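Local coordinates for protein pyridoxal kinase (Entamoeba histolytica, PDB 4S1H) that probably phosphorylates pyridoxal with ATP to give pyridoxal 5'-phosphate, as a pyridoxine-kinase family member of the ribokinase clan, and binds ADP and magnesium, at residues F193-T196 / L197-K200; Q246-L249 / R250-G254. All coordinates share one frame; numbering follows the deposited sequence.

Contact 1 (F193-T196 / L197-K200); sequences FKDT and LNNK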
# COMPACT_ATOMS: atom_id res chain seq x y z
N PHE A 193 3.05 -2.72 -32.21
CA PHE A 193 3.95 -3.86 -32.08
C PHE A 193 5.15 -3.71 -33.01
O PHE A 193 5.02 -3.31 -34.20
CB PHE A 193 3.24 -5.17 -32.39
CG PHE A 193 2.13 -5.47 -31.46
CD1 PHE A 193 0.86 -4.97 -31.69
CD2 PHE A 193 2.35 -6.27 -30.34
CE1 PHE A 193 -0.18 -5.25 -30.85
CE2 PHE A 193 1.30 -6.55 -29.48
CZ PHE A 193 0.04 -6.04 -29.71
N LYS A 194 6.33 -4.03 -32.49
CA LYS A 194 7.54 -4.15 -33.33
C LYS A 194 7.36 -5.23 -34.39
O LYS A 194 7.74 -5.05 -35.57
CB LYS A 194 8.77 -4.47 -32.46
CG LYS A 194 10.08 -4.69 -33.20
CD LYS A 194 11.23 -4.94 -32.25
CE LYS A 194 12.51 -5.30 -32.98
NZ LYS A 194 13.08 -4.14 -33.73
N ASP A 195 6.76 -6.35 -33.98
CA ASP A 195 6.53 -7.47 -34.89
C ASP A 195 5.08 -7.43 -35.37
O ASP A 195 4.17 -7.93 -34.71
CB ASP A 195 6.83 -8.78 -34.14
CG ASP A 195 6.53 -10.01 -34.97
OD1 ASP A 195 6.06 -9.86 -36.12
OD2 ASP A 195 6.74 -11.12 -34.45
N THR A 196 4.88 -6.82 -36.54
CA THR A 196 3.56 -6.70 -37.13
C THR A 196 3.16 -7.91 -37.99
O THR A 196 2.00 -8.02 -38.38
CB THR A 196 3.50 -5.45 -38.00
OG1 THR A 196 4.52 -5.53 -39.01
CG2 THR A 196 3.74 -4.23 -37.14
N LEU A 197 4.10 -8.82 -38.25
CA LEU A 197 3.77 -10.10 -38.90
C LEU A 197 2.88 -10.95 -37.98
O LEU A 197 1.87 -11.49 -38.42
CB LEU A 197 5.03 -10.89 -39.30
CG LEU A 197 6.05 -10.27 -40.30
CD1 LEU A 197 7.47 -10.77 -40.08
CD2 LEU A 197 5.57 -10.60 -41.71
N ASN A 198 3.23 -11.01 -36.69
CA ASN A 198 2.54 -11.90 -35.74
C ASN A 198 1.60 -11.21 -34.76
O ASN A 198 0.96 -11.88 -33.95
CB ASN A 198 3.58 -12.73 -34.99
CG ASN A 198 4.41 -13.59 -35.93
OD1 ASN A 198 3.88 -14.37 -36.72
ND2 ASN A 198 5.73 -13.44 -35.85
N ASN A 199 1.54 -9.89 -34.81
CA ASN A 199 0.65 -9.10 -33.94
C ASN A 199 -0.04 -8.05 -34.77
O ASN A 199 0.52 -7.60 -35.77
CB ASN A 199 1.45 -8.41 -32.85
CG ASN A 199 2.31 -9.37 -32.08
OD1 ASN A 199 1.81 -10.07 -31.20
ND2 ASN A 199 3.59 -9.43 -32.43
N LYS A 200 -1.23 -7.67 -34.34
CA LYS A 200 -2.01 -6.66 -35.08
C LYS A 200 -2.11 -5.36 -34.28
O LYS A 200 -2.67 -5.35 -33.19
CB LYS A 200 -3.41 -7.19 -35.37
CG LYS A 200 -3.45 -8.24 -36.47
CD LYS A 200 -4.89 -8.63 -36.76
CE LYS A 200 -5.66 -7.69 -37.68
NZ LYS A 200 -5.42 -7.87 -39.14
O HOH W 1 5.56 -11.31 -31.74
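Phe193, ending strand 186-193, lays one ring face against Asn199: CB of Asn199 sits 3.5 Å from the ring centroid in a CH-pi contact, and the amide that follows is stacked almost flat on the ring, the two planes 10° apart. CE1 of the same ring approaches O of Lys200 obliquely. Asp195 is the polar hub. The backbone O of Asp195 takes a nearly straight bond from ND2 of Asn199 (2.8 Å) on a lone pair in the carbonyl plane, plus a weak one from N of Asn199. With CG anti to the backbone N (chi1 176°), its carboxylate reaches forward across the turn: OD1 of Asp195 accepts from N of Asn198 at 3.1 Å, met from above the carboxylate plane, while OD2 of Asp195 offers its syn lone pair to ND2 of Asn198 at 2.9 Å. One water donates to OD2 of Asp195 and accepts from ND2 of Asn199. Thr196 brings CA to 3.4 Å from O of Asn199, a CA-H...O contact. Asn198 and Asn199 thus engage both carboxylate oxygens and the backbone O of Asp195, folding this surface hairpin connection and holding the Asn199 amide nearly parallel to the ring, with CB over its face.

Contact 2 (Q246-L249 / R250-G254); sequences QTIL and RNTVG. With ADP (adenosine-5'-diphosphate), chain C.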
# COMPACT_ATOMS: atom_id res chain seq x y z
N GLN A 246 -13.16 3.47 -17.14
CA GLN A 246 -14.32 4.32 -17.43
C GLN A 246 -15.33 4.24 -16.32
O GLN A 246 -15.86 5.25 -15.87
CB GLN A 246 -15.00 3.96 -18.76
CG GLN A 246 -14.29 4.47 -19.99
CD GLN A 246 -14.13 5.99 -20.01
OE1 GLN A 246 -13.10 6.54 -19.66
NE2 GLN A 246 -15.20 6.68 -20.40
N THR A 247 -15.54 3.04 -15.78
CA THR A 247 -16.45 2.87 -14.66
C THR A 247 -15.98 3.66 -13.44
O THR A 247 -16.79 4.33 -12.81
CB THR A 247 -16.61 1.39 -14.30
OG1 THR A 247 -17.17 0.71 -15.43
CG2 THR A 247 -17.51 1.21 -13.07
N ILE A 248 -14.68 3.61 -13.14
CA ILE A 248 -14.13 4.34 -12.00
C ILE A 248 -14.32 5.84 -12.19
O ILE A 248 -14.78 6.53 -11.28
CB ILE A 248 -12.65 4.03 -11.76
CG1 ILE A 248 -12.47 2.56 -11.35
CG2 ILE A 248 -12.06 4.95 -10.68
CD1 ILE A 248 -11.04 2.09 -11.46
N LEU A 249 -14.01 6.33 -13.39
CA LEU A 249 -14.12 7.77 -13.64
C LEU A 249 -15.55 8.29 -13.65
O LEU A 249 -15.83 9.38 -13.11
CB LEU A 249 -13.44 8.12 -14.94
CG LEU A 249 -11.96 7.89 -14.87
CD1 LEU A 249 -11.38 8.19 -16.22
CD2 LEU A 249 -11.28 8.76 -13.83
N ARG A 250 -16.48 7.54 -14.25
CA ARG A 250 -17.91 7.90 -14.21
C ARG A 250 -18.40 8.00 -12.78
O ARG A 250 -19.30 8.78 -12.47
CB ARG A 250 -18.77 6.91 -15.01
CG ARG A 250 -18.67 7.12 -16.53
CD ARG A 250 -19.59 6.24 -17.34
NE ARG A 250 -19.27 6.23 -18.77
CZ ARG A 250 -20.02 5.65 -19.71
NH1 ARG A 250 -21.16 5.04 -19.39
NH2 ARG A 250 -19.63 5.70 -20.98
N ASN A 251 -17.80 7.21 -11.89
CA ASN A 251 -18.16 7.23 -10.49
C ASN A 251 -17.28 8.07 -9.57
O ASN A 251 -17.38 7.95 -8.34
CB ASN A 251 -18.24 5.79 -10.00
CG ASN A 251 -19.44 5.09 -10.60
OD1 ASN A 251 -20.56 5.25 -10.11
ND2 ASN A 251 -19.22 4.37 -11.68
N THR A 252 -16.47 8.94 -10.15
CA THR A 252 -15.58 9.81 -9.41
C THR A 252 -16.17 11.20 -9.39
O THR A 252 -16.55 11.73 -10.43
CB THR A 252 -14.18 9.80 -10.05
OG1 THR A 252 -13.63 8.50 -9.95
CG2 THR A 252 -13.28 10.81 -9.40
N VAL A 253 -16.26 11.79 -8.20
CA VAL A 253 -16.90 13.10 -8.03
C VAL A 253 -15.95 14.29 -8.20
O VAL A 253 -16.29 15.22 -8.95
CB VAL A 253 -17.71 13.17 -6.71
CG1 VAL A 253 -18.20 14.59 -6.43
CG2 VAL A 253 -18.88 12.20 -6.80
N GLY A 254 -14.79 14.27 -7.56
CA GLY A 254 -13.81 15.35 -7.79
C GLY A 254 -13.00 15.10 -9.05
O GLY A 254 -13.31 14.23 -9.86
PB ADP C . -1.69 9.38 -17.52
O1B ADP C . -1.77 10.71 -18.24
O2B ADP C . -2.06 9.47 -16.05
O3B ADP C . -0.41 8.66 -17.84
PA ADP C . -3.83 8.80 -19.38
O1A ADP C . -3.23 8.29 -20.66
O2A ADP C . -4.24 10.23 -19.27
O3A ADP C . -2.84 8.45 -18.14
O5' ADP C . -5.08 7.90 -18.99
C5' ADP C . -5.05 6.50 -18.89
C4' ADP C . -6.41 6.00 -19.29
O4' ADP C . -7.40 6.58 -18.44
C3' ADP C . -6.77 6.44 -20.71
O3' ADP C . -6.35 5.47 -21.68
C2' ADP C . -8.26 6.59 -20.62
O2' ADP C . -8.88 5.33 -20.81
C1' ADP C . -8.51 7.04 -19.19
N9 ADP C . -8.68 8.50 -19.01
C8 ADP C . -7.82 9.41 -18.53
N7 ADP C . -8.36 10.65 -18.49
C5 ADP C . -9.61 10.53 -18.96
C6 ADP C . -10.75 11.45 -19.18
N6 ADP C . -10.62 12.76 -18.89
N1 ADP C . -11.88 10.92 -19.70
C2 ADP C . -12.00 9.59 -19.99
N3 ADP C . -11.00 8.71 -19.80
C4 ADP C . -9.81 9.12 -19.30
O HOH W 2 -16.65 11.95 -13.43
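The adenine side of the ADP pocket is built partly on the last turn of helix 234-250, and this contact is the C-terminal end of that helix, where the chain turns off into a loop. Two side chains of the turn belong to the pocket: Leu249 sets its CD1 3.6 Å from C4 of the adenine, and Gln246, an ADP-binding residue, places its side-chain amide beside N3 of the base. Both also touch Ile209, another residue of the nucleotide site. In the backbone of the same turn, N of Arg250 makes a straight helical bond, 2.9 Å to O of Gln246. Beyond it the carbonyls are taken over by the residues that leave the helix. O of Thr247 accepts twice from Asn251, from ND2 at 2.7 Å and from N at 3.2 Å, the two donors arriving from opposite faces of the carbonyl plane. CG of Asn251 lies beside its own backbone N (chi1 -70°), which carries the amide back along the Thr247 side chain, with O of Thr247 lying almost in the plane of the Asn251 amide. O of Ile248 receives the hydroxyl OG1 of Thr252 at 2.6 Å, from above the carbonyl plane, and OG1 in turn accepts from N of Asn259. N of Thr252 then binds O of Leu249 at 3.1 Å, and a water bridges that O to O of Thr252. The carbonyls of Thr247, Ile248 and Leu249, at the end of the helix, therefore find their donors in Asn251 and Thr252. These bonds probably steady the turn that presents Gln246 and Leu249 to the nucleotide.

Following the chain, contact 1 comes first: residues 193-200 turn strand 186-193 back toward its antiparallel neighbour 202-207, closing a surface hairpin loop at one end of the four-stranded sheet. The chain then runs through strand 202-207, the Ile209 and Gly211 region of the nucleotide site and helix 216-229 before entering helix 234-250. Contact 2, residues 246-254, ends that helix and starts the long loop toward strand 277-278. The two contacts stand in series, neither nested nor crossed, with centres about 34 Å apart and no touch. One links two neighbouring strands at the surface; the other joins the end of a pocket-lining helix to the loop that follows.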